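Local coordinates for protein type I polyketide synthase PikAII (Streptomyces venezuelae, PDB 3QP9) that is a C2-type ketoreductase of a modular polyketide synthase, with a Rossmann fold, and probably epimerises the alpha-carbon of polyketide intermediates instead of reducing them, at residues V254-E260 against H278-T284; K373-L378 against G418-L422; V403-W407 against T487-W493; W441-E445 against P465-A471. All blocks are in the same frame, centred on the assembly; numbering follows the deposited sequence.

Overall arrangement
Contacts 1, 2 and 3 are buried, and contact 4 is only partly so. Contact 1 joins two neighbouring parallel strands and is the richest in hydrogen bonds. Contact 2 is apolar packing of two helices, its centre about 17 Å from that of contact 1. Contact 3 is also held by apolar and aromatic packing. It touches contact 2 where A405 packs on helix 413-426 near A420. Contacts 3 and 4 adjoin at strands 396-402, 435-441 and 485-488: V403 N probably bonds W441 O, and S442 N probably bonds I488 O. Contact 4 mixes two backbone bonds with tryptophan packing, and E445, at its outer side, is exposed.

Contact 1: V254-E260 against H278-T284; sequences VLVTGAE and HLLLHTT
E260 reaches T284 through two torsions. CG lies between the backbone N and the carbonyl carbon (chi1 76°), and the chain then bends back at chi2 (-77°). This turns the carboxylate toward T284. T284 OG1 donates to E260 OE2 on its syn side at 2.9 Å. T284 N reaches E260 OE1 at 3.3 Å from above the carboxylate plane. Together the two bonds limit the rotation of the carboxylate. Next to it, H282 meets the turn twice. A259 N donates to H282 O at 2.8 Å. G258 N approaches H282 ND1 at the ring edge, a weak bond of 3.4 Å. H282 NE2 is bonded to C322 O, which is consistent with a neutral ring carrying its proton on NE2. The strands 254-256 and 278-283 run parallel. Their ladder uses V254 N to H278 O, L280 N to V254 O, V256 N to L280 O and H282 N to V256 O, each 2.9 Å. On one face L255 and L280 lie side by side, CD1 to CG 3.8 Å. On the other, L281 CB packs on A259 CB at 3.9 Å, and V254 CB meets L279 CD2 at 3.8 Å. Helix 262-274 covers this second face and links the strands. This is the first beta-alpha-beta unit of the Rossmann fold of the KR domain. G258 stands where the glycine-rich nucleotide-binding loop begins in relatives of this family, but here A259 and E260 follow it in place of further glycines.

Contact 2: K373-L378 against G418-L422; sequences KATAAL and GTAFL
The segments 373-378 and 418-422 are pieces of two neighbouring Rossmann-fold helices, either side of strand 396-402 in the chain. They run in roughly the same direction: their axes are 28° apart and approach to 8.6 Å. Helix 363-386 has a wider pi-type turn at 373-375. The backbones come nearest at K373 and G418, with 5.3 Å between their CA atoms. G418 has no side chain, and K373 CB lies against G418 C at 4.1 Å. K373 CE lies 4.0 Å from T419 OG1, a buried oxygen with no partner in the model, though the T419 rotamer is doubtful. F421 carries much of the packing. Its CG is anti to the backbone N (chi1 179°), which sends the ring toward the other helix. A374 CB touches F421 CD2 at 3.6 Å. L378 CD1 meets F421 CZ at the ring edge, 3.9 Å away. L422 reaches in beside F421; its CD2 packs on A377 CB at 3.5 Å and lies 3.6 Å from K373 O. K373 NZ bonds P351 O. Around the pair, A377 and L422 rest on L399 of strand 396-402, A377 also on H348 of strand 343-348. F421 packs on P170 and M174 of helix 170-185.

Contact 3: V403-W407 against T487-W493; sequences VAAIW and TIADVDW
V403 and I406 pack against T487 and A489 at the ends of Rossmann-fold strands. The segment 403-407 is the loop leaving strand 396-402, and T487 lies on strand 485-488; strand 435-441 runs between the two. This inner part is tight and buried. V403 CG1 touches T487 CG2 at 3.8 Å, the two side chains crossing at about a right angle, and A489 CB at 3.9 Å. I406 runs antiparallel alongside T487, its CG1 3.5 Å from T487 OG1. W407 closes the group. Its CG lies between the backbone N and the carbonyl carbon (chi1 55°), and V403 CB sits over one face of the indole, toward the rim. A489 CB meets W407 CH2 at the ring edge, 4.0 Å away. The outer part is looser. V491 is partly exposed and gives up little surface; its CG2 faces W407 CH2 at 4.0 Å. D492 is exposed at the N-cap of helix 493-501. Its carboxylate caps a backbone N of that helix, and OD1 bonds S494 OG. The next residue, W493, is buried. V491 CG1 lies over the centre of the W493 ring, and Y30 OH holds W493 NE1. F496 meets both indoles. The six-membered rings of W407 and W493 form an offset edge-to-face pair, their planes nearly perpendicular. The edge of W493 points at the face of W407, with W493 CH2 4.0 Å from W407 CZ3.

Contact 4: W441-E445 against P465-A471; sequences WSPWE and PLAPATA
A471 packs against both W441 and W444, and L466 fills in beside it at the edge of W441. A471 CB lies over a face of W444, 3.9 Å from the centroid of its six-membered ring, in a CH-pi contact. The same methyl group touches W441 CZ3 at 3.6 Å. A471 O lies at the edge of W441, 3.2 Å from CH2. L466 CD2 reaches that ring's edge too, 3.5 Å from W441 CE3. W444 NE1 lies over one face of W441, so W444 presents an edge to that indole. Two backbone bonds hold this layer in place. L466 N donates to P443 O at 3.1 Å, and E445 N donates to L466 O at 2.9 Å. Outside them, E445 CG crosses P465 CB at 3.7 Å, and the exposed carboxylate lies along A467 and P468. A467 is the N-cap of helix 468-481, and its O accepts from A471 N, which sets A471 one turn into the helix. F400 and L475 back W441. The contact belongs to the last crossover, between parallel strands 435-441 and 485-488, with helix 453-460 inserted before helix 468-481, as in the short-chain dehydrogenase family.

Contact 1: V254-E260 against H278-T284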
# COMPACT_ATOMS: atom_id res chain seq x y z
N VAL A 254 18.90 17.89 -4.75
CA VAL A 254 17.91 16.85 -4.86
C VAL A 254 18.53 15.69 -4.11
O VAL A 254 19.72 15.35 -4.33
CB VAL A 254 17.65 16.43 -6.35
CG1 VAL A 254 16.75 15.16 -6.34
CG2 VAL A 254 16.93 17.62 -7.15
N LEU A 255 17.79 15.18 -3.17
CA LEU A 255 18.20 14.02 -2.36
C LEU A 255 17.78 12.76 -3.02
O LEU A 255 16.64 12.66 -3.40
CB LEU A 255 17.60 14.17 -0.96
CG LEU A 255 17.71 12.90 -0.10
CD1 LEU A 255 19.11 12.56 0.25
CD2 LEU A 255 16.93 13.08 1.20
N VAL A 256 18.70 11.76 -3.12
CA VAL A 256 18.38 10.48 -3.57
C VAL A 256 18.80 9.51 -2.50
O VAL A 256 19.96 9.48 -2.11
CB VAL A 256 19.10 10.13 -4.87
CG1 VAL A 256 18.70 8.77 -5.31
CG2 VAL A 256 18.80 11.18 -5.97
N THR A 257 17.87 8.66 -2.08
CA THR A 257 18.16 7.72 -1.06
C THR A 257 18.37 6.37 -1.65
O THR A 257 17.97 6.06 -2.81
CB THR A 257 17.08 7.68 0.15
OG1 THR A 257 15.91 6.93 -0.27
CG2 THR A 257 16.75 9.10 0.67
N GLY A 258 19.01 5.55 -0.82
CA GLY A 258 19.47 4.22 -1.13
C GLY A 258 20.35 4.17 -2.32
O GLY A 258 20.26 3.22 -3.12
N ALA A 259 21.22 5.17 -2.44
CA ALA A 259 22.15 5.38 -3.56
C ALA A 259 23.20 4.31 -3.80
O ALA A 259 23.87 4.33 -4.86
CB ALA A 259 22.86 6.71 -3.43
N GLU A 260 23.39 3.40 -2.85
CA GLU A 260 24.25 2.25 -3.15
C GLU A 260 23.60 1.29 -4.17
O GLU A 260 24.28 0.42 -4.70
CB GLU A 260 24.66 1.48 -1.86
CG GLU A 260 23.51 0.57 -1.30
CD GLU A 260 22.41 1.37 -0.55
OE1 GLU A 260 22.47 2.61 -0.51
OE2 GLU A 260 21.51 0.77 0.04
N HIS A 278 23.04 20.03 -7.97
CA HIS A 278 23.43 19.67 -6.59
C HIS A 278 22.71 18.41 -6.11
O HIS A 278 21.48 18.38 -6.04
CB HIS A 278 23.15 20.79 -5.63
CG HIS A 278 23.79 22.08 -6.03
ND1 HIS A 278 23.19 22.99 -6.89
CD2 HIS A 278 24.98 22.60 -5.70
CE1 HIS A 278 24.01 24.00 -7.11
NE2 HIS A 278 25.10 23.78 -6.40
N LEU A 279 23.46 17.39 -5.77
CA LEU A 279 22.88 16.13 -5.41
C LEU A 279 23.35 15.70 -4.01
O LEU A 279 24.51 15.84 -3.65
CB LEU A 279 23.25 15.04 -6.44
CG LEU A 279 22.53 15.19 -7.79
CD1 LEU A 279 23.12 14.22 -8.89
CD2 LEU A 279 20.99 14.99 -7.58
N LEU A 280 22.42 15.17 -3.23
CA LEU A 280 22.77 14.66 -1.94
C LEU A 280 22.41 13.19 -2.01
O LEU A 280 21.29 12.87 -2.30
CB LEU A 280 21.95 15.38 -0.83
CG LEU A 280 22.19 14.74 0.57
CD1 LEU A 280 23.68 14.75 0.92
CD2 LEU A 280 21.43 15.57 1.51
N LEU A 281 23.37 12.32 -1.77
CA LEU A 281 23.18 10.90 -2.01
C LEU A 281 23.25 10.22 -0.66
O LEU A 281 24.28 10.31 0.00
CB LEU A 281 24.31 10.33 -2.90
CG LEU A 281 24.47 11.00 -4.26
CD1 LEU A 281 25.52 10.30 -4.96
CD2 LEU A 281 23.16 10.92 -5.05
N HIS A 282 22.17 9.53 -0.26
CA HIS A 282 22.16 8.80 1.03
C HIS A 282 22.37 7.33 0.72
O HIS A 282 21.85 6.83 -0.33
CB HIS A 282 20.84 9.02 1.77
CG HIS A 282 20.50 7.91 2.70
ND1 HIS A 282 20.04 6.68 2.26
CD2 HIS A 282 20.69 7.79 4.03
CE1 HIS A 282 19.89 5.88 3.30
NE2 HIS A 282 20.28 6.54 4.39
N THR A 283 23.19 6.67 1.54
CA THR A 283 23.33 5.22 1.49
C THR A 283 23.00 4.56 2.80
O THR A 283 23.25 5.09 3.87
CB THR A 283 24.70 4.67 1.04
OG1 THR A 283 25.69 4.95 2.05
CG2 THR A 283 25.09 5.28 -0.30
N THR A 284 22.43 3.38 2.67
CA THR A 284 21.95 2.62 3.81
C THR A 284 23.15 2.00 4.45
O THR A 284 24.00 1.44 3.75
CB THR A 284 21.01 1.55 3.32
OG1 THR A 284 20.20 2.10 2.27
CG2 THR A 284 20.10 1.07 4.47

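Contact 2: K373-L378 against G418-L422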
# COMPACT_ATOMS: atom_id res chain seq x y z
N LYS A 373 10.19 -0.47 4.58
CA LYS A 373 9.60 0.15 3.39
C LYS A 373 8.98 1.51 3.69
O LYS A 373 9.00 2.44 2.85
CB LYS A 373 8.57 -0.75 2.68
CG LYS A 373 9.08 -1.95 1.90
CD LYS A 373 10.30 -1.71 1.01
CE LYS A 373 9.96 -1.58 -0.45
NZ LYS A 373 11.20 -1.59 -1.28
N ALA A 374 8.50 1.66 4.89
CA ALA A 374 7.68 2.84 5.23
C ALA A 374 8.14 3.81 6.32
O ALA A 374 7.70 4.96 6.32
CB ALA A 374 6.25 2.38 5.54
N THR A 375 8.93 3.38 7.28
CA THR A 375 9.26 4.28 8.44
C THR A 375 10.08 5.53 8.05
O THR A 375 9.84 6.69 8.58
CB THR A 375 9.97 3.51 9.57
OG1 THR A 375 9.01 2.57 10.11
CG2 THR A 375 10.44 4.46 10.70
N ALA A 376 11.08 5.32 7.20
CA ALA A 376 11.82 6.50 6.73
C ALA A 376 10.94 7.52 5.98
O ALA A 376 11.10 8.74 6.09
CB ALA A 376 13.05 6.05 5.93
N ALA A 377 9.98 7.01 5.19
CA ALA A 377 9.10 7.85 4.43
C ALA A 377 8.20 8.56 5.39
O ALA A 377 7.93 9.74 5.19
CB ALA A 377 8.28 7.01 3.38
N LEU A 378 7.81 7.87 6.46
CA LEU A 378 7.02 8.50 7.53
C LEU A 378 7.74 9.69 8.10
O LEU A 378 7.14 10.78 8.17
CB LEU A 378 6.58 7.51 8.62
CG LEU A 378 5.94 8.16 9.87
CD1 LEU A 378 4.52 8.50 9.54
CD2 LEU A 378 5.95 7.16 11.01
N GLY A 418 3.68 -2.62 3.49
CA GLY A 418 4.58 -1.48 3.72
C GLY A 418 4.47 -0.46 2.59
O GLY A 418 4.47 0.73 2.79
N THR A 419 4.37 -0.97 1.36
CA THR A 419 4.39 -0.19 0.16
C THR A 419 3.00 0.45 0.03
O THR A 419 2.87 1.62 -0.45
CB THR A 419 4.87 -1.22 -0.88
OG1 THR A 419 6.12 -0.86 -1.45
CG2 THR A 419 3.91 -2.02 -1.73
N ALA A 420 1.95 -0.23 0.51
CA ALA A 420 0.63 0.48 0.51
C ALA A 420 0.62 1.67 1.41
O ALA A 420 -0.20 2.60 1.24
CB ALA A 420 -0.60 -0.47 0.85
N PHE A 421 1.55 1.71 2.37
CA PHE A 421 1.57 2.88 3.26
C PHE A 421 2.06 4.06 2.48
O PHE A 421 1.55 5.25 2.70
CB PHE A 421 2.48 2.66 4.48
CG PHE A 421 2.55 3.84 5.40
CD1 PHE A 421 1.58 4.01 6.39
CD2 PHE A 421 3.61 4.77 5.27
CE1 PHE A 421 1.64 5.11 7.25
CE2 PHE A 421 3.69 5.81 6.08
CZ PHE A 421 2.70 5.99 7.12
N LEU A 422 3.04 3.81 1.57
CA LEU A 422 3.56 4.91 0.65
C LEU A 422 2.50 5.51 -0.22
O LEU A 422 2.37 6.79 -0.40
CB LEU A 422 4.70 4.37 -0.23
CG LEU A 422 5.79 3.61 0.48
CD1 LEU A 422 6.84 3.18 -0.50
CD2 LEU A 422 6.47 4.61 1.52

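Contact 3: V403-W407 against T487-W493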
# COMPACT_ATOMS: atom_id res chain seq x y z
N VAL A 403 3.95 -2.43 -7.57
CA VAL A 403 2.72 -3.07 -7.97
C VAL A 403 2.19 -4.10 -6.90
O VAL A 403 1.03 -4.50 -7.00
CB VAL A 403 2.83 -3.74 -9.38
CG1 VAL A 403 3.12 -2.70 -10.52
CG2 VAL A 403 3.92 -4.88 -9.43
N ALA A 404 3.00 -4.49 -5.90
CA ALA A 404 2.55 -5.45 -4.82
C ALA A 404 1.48 -4.72 -3.99
O ALA A 404 0.50 -5.33 -3.55
CB ALA A 404 3.71 -5.88 -3.93
N ALA A 405 1.58 -3.40 -3.93
CA ALA A 405 0.62 -2.64 -3.21
C ALA A 405 -0.63 -2.27 -4.03
O ALA A 405 -1.62 -1.74 -3.47
CB ALA A 405 1.31 -1.33 -2.68
N ILE A 406 -0.55 -2.45 -5.33
CA ILE A 406 -1.63 -2.04 -6.25
C ILE A 406 -2.59 -3.22 -6.49
O ILE A 406 -3.77 -3.14 -6.15
CB ILE A 406 -1.06 -1.62 -7.57
CG1 ILE A 406 -0.18 -0.34 -7.36
CG2 ILE A 406 -2.24 -1.30 -8.59
CD1 ILE A 406 -0.89 0.88 -6.70
N TRP A 407 -2.05 -4.34 -6.94
CA TRP A 407 -2.86 -5.49 -7.20
C TRP A 407 -2.49 -6.66 -6.28
O TRP A 407 -3.33 -7.51 -6.01
CB TRP A 407 -2.81 -5.86 -8.70
CG TRP A 407 -1.44 -6.10 -9.34
CD1 TRP A 407 -0.55 -7.11 -9.05
CD2 TRP A 407 -0.88 -5.36 -10.43
NE1 TRP A 407 0.55 -7.01 -9.87
CE2 TRP A 407 0.37 -5.95 -10.72
CE3 TRP A 407 -1.30 -4.21 -11.16
CZ2 TRP A 407 1.19 -5.49 -11.76
CZ3 TRP A 407 -0.46 -3.73 -12.18
CH2 TRP A 407 0.78 -4.37 -12.46
N THR A 487 0.74 4.15 -11.38
CA THR A 487 1.44 2.84 -11.49
C THR A 487 2.20 2.81 -12.84
O THR A 487 1.62 3.05 -13.87
CB THR A 487 0.45 1.70 -11.49
OG1 THR A 487 -0.18 1.71 -10.24
CG2 THR A 487 1.10 0.29 -11.75
N ILE A 488 3.48 2.41 -12.83
CA ILE A 488 4.22 2.32 -14.07
C ILE A 488 4.62 0.85 -14.17
O ILE A 488 5.42 0.39 -13.41
CB ILE A 488 5.42 3.18 -13.99
CG1 ILE A 488 4.92 4.64 -13.77
CG2 ILE A 488 6.22 3.11 -15.41
CD1 ILE A 488 6.04 5.63 -13.79
N ALA A 489 4.11 0.17 -15.18
CA ALA A 489 4.37 -1.24 -15.31
C ALA A 489 4.20 -1.68 -16.79
O ALA A 489 3.39 -1.10 -17.53
CB ALA A 489 3.42 -2.00 -14.36
N ASP A 490 5.04 -2.62 -17.25
CA ASP A 490 4.99 -3.11 -18.62
C ASP A 490 4.34 -4.47 -18.47
O ASP A 490 5.00 -5.42 -18.03
CB ASP A 490 6.45 -3.22 -19.19
CG ASP A 490 6.46 -3.66 -20.66
OD1 ASP A 490 5.38 -4.04 -21.16
OD2 ASP A 490 7.51 -3.62 -21.32
N VAL A 491 3.05 -4.56 -18.83
CA VAL A 491 2.22 -5.70 -18.57
C VAL A 491 1.61 -6.19 -19.91
O VAL A 491 1.05 -5.39 -20.68
CB VAL A 491 1.06 -5.34 -17.58
CG1 VAL A 491 0.40 -6.66 -17.09
CG2 VAL A 491 1.55 -4.54 -16.35
N ASP A 492 1.82 -7.46 -20.25
CA ASP A 492 1.01 -8.14 -21.27
C ASP A 492 -0.22 -8.70 -20.54
O ASP A 492 -0.16 -9.76 -19.95
CB ASP A 492 1.83 -9.29 -21.92
CG ASP A 492 1.01 -10.17 -22.87
OD1 ASP A 492 -0.16 -9.89 -23.26
OD2 ASP A 492 1.55 -11.23 -23.19
N TRP A 493 -1.33 -7.97 -20.63
CA TRP A 493 -2.57 -8.33 -19.97
C TRP A 493 -3.17 -9.67 -20.41
O TRP A 493 -3.85 -10.30 -19.64
CB TRP A 493 -3.60 -7.16 -20.10
CG TRP A 493 -3.08 -5.92 -19.41
CD1 TRP A 493 -2.59 -4.78 -19.97
CD2 TRP A 493 -2.95 -5.76 -17.99
NE1 TRP A 493 -2.21 -3.90 -19.00
CE2 TRP A 493 -2.41 -4.47 -17.77
CE3 TRP A 493 -3.31 -6.56 -16.88
CZ2 TRP A 493 -2.14 -3.98 -16.48
CZ3 TRP A 493 -3.05 -6.05 -15.57
CH2 TRP A 493 -2.51 -4.78 -15.40

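Contact 4: W441-E445 against P465-A471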
# COMPACT_ATOMS: atom_id res chain seq x y z
N TRP A 441 5.85 0.73 -8.97
CA TRP A 441 6.59 0.18 -10.09
C TRP A 441 6.49 -1.31 -10.18
O TRP A 441 6.37 -2.03 -9.16
CB TRP A 441 8.06 0.47 -9.89
CG TRP A 441 8.45 1.93 -9.86
CD1 TRP A 441 8.76 2.68 -8.73
CD2 TRP A 441 8.79 2.77 -10.99
NE1 TRP A 441 9.18 3.94 -9.10
CE2 TRP A 441 9.27 4.00 -10.47
CE3 TRP A 441 8.75 2.57 -12.37
CZ2 TRP A 441 9.68 5.09 -11.32
CZ3 TRP A 441 9.20 3.63 -13.23
CH2 TRP A 441 9.59 4.88 -12.70
N SER A 442 6.53 -1.80 -11.41
CA SER A 442 6.81 -3.18 -11.59
C SER A 442 8.31 -3.33 -11.55
O SER A 442 9.01 -2.35 -11.69
CB SER A 442 6.17 -3.71 -12.92
OG SER A 442 6.76 -3.11 -14.03
N PRO A 443 8.84 -4.56 -11.36
CA PRO A 443 10.31 -4.64 -11.21
C PRO A 443 11.14 -4.16 -12.37
O PRO A 443 10.84 -4.44 -13.53
CB PRO A 443 10.54 -6.18 -11.01
CG PRO A 443 9.28 -6.65 -10.25
CD PRO A 443 8.17 -5.81 -10.97
N TRP A 444 12.27 -3.54 -12.05
CA TRP A 444 13.25 -3.05 -13.02
C TRP A 444 14.26 -4.14 -13.39
O TRP A 444 14.63 -4.95 -12.54
CB TRP A 444 14.04 -1.96 -12.38
CG TRP A 444 13.28 -0.65 -12.18
CD1 TRP A 444 11.92 -0.49 -11.88
CD2 TRP A 444 13.84 0.66 -12.19
NE1 TRP A 444 11.65 0.85 -11.72
CE2 TRP A 444 12.79 1.57 -11.91
CE3 TRP A 444 15.14 1.16 -12.40
CZ2 TRP A 444 12.98 2.97 -11.84
CZ3 TRP A 444 15.34 2.55 -12.35
CH2 TRP A 444 14.26 3.44 -12.06
N GLU A 445 14.69 -4.11 -14.64
CA GLU A 445 15.81 -4.95 -15.09
C GLU A 445 16.95 -4.95 -14.10
O GLU A 445 17.25 -3.92 -13.46
CB GLU A 445 16.36 -4.47 -16.42
CG GLU A 445 15.54 -4.82 -17.63
CD GLU A 445 16.17 -4.35 -18.93
OE1 GLU A 445 15.66 -4.78 -19.99
OE2 GLU A 445 17.13 -3.51 -18.91
N PRO A 465 10.55 -6.95 -17.25
CA PRO A 465 11.33 -5.98 -16.47
C PRO A 465 11.59 -4.69 -17.20
O PRO A 465 11.80 -4.70 -18.44
CB PRO A 465 12.67 -6.69 -16.22
CG PRO A 465 12.35 -8.20 -16.44
CD PRO A 465 10.98 -8.35 -16.96
N LEU A 466 11.49 -3.60 -16.43
CA LEU A 466 11.60 -2.24 -16.98
C LEU A 466 13.04 -1.88 -17.28
O LEU A 466 13.88 -1.89 -16.37
CB LEU A 466 11.02 -1.19 -16.00
CG LEU A 466 9.54 -0.84 -15.97
CD1 LEU A 466 8.56 -1.87 -16.59
CD2 LEU A 466 8.98 -0.05 -14.68
N ALA A 467 13.32 -1.45 -18.51
CA ALA A 467 14.67 -0.82 -18.71
C ALA A 467 14.76 0.49 -17.88
O ALA A 467 13.79 1.24 -17.80
CB ALA A 467 14.99 -0.55 -20.13
N PRO A 468 15.90 0.69 -17.21
CA PRO A 468 16.12 1.77 -16.26
C PRO A 468 15.94 3.12 -16.94
O PRO A 468 15.21 3.96 -16.42
CB PRO A 468 17.58 1.53 -15.79
CG PRO A 468 17.67 -0.00 -15.81
CD PRO A 468 16.87 -0.42 -17.03
N ALA A 469 16.50 3.27 -18.12
CA ALA A 469 16.35 4.50 -18.89
C ALA A 469 14.89 4.88 -19.20
O ALA A 469 14.49 6.07 -19.07
CB ALA A 469 17.13 4.35 -20.22
N THR A 470 14.15 3.91 -19.77
CA THR A 470 12.74 4.05 -20.04
C THR A 470 11.91 4.33 -18.78
O THR A 470 11.08 5.24 -18.81
CB THR A 470 12.22 2.80 -20.75
OG1 THR A 470 13.08 2.59 -21.86
CG2 THR A 470 10.81 2.99 -21.27
N ALA A 471 12.18 3.60 -17.71
CA ALA A 471 11.48 3.78 -16.43
C ALA A 471 11.72 5.21 -15.94
O ALA A 471 10.81 5.88 -15.44
CB ALA A 471 11.96 2.74 -15.37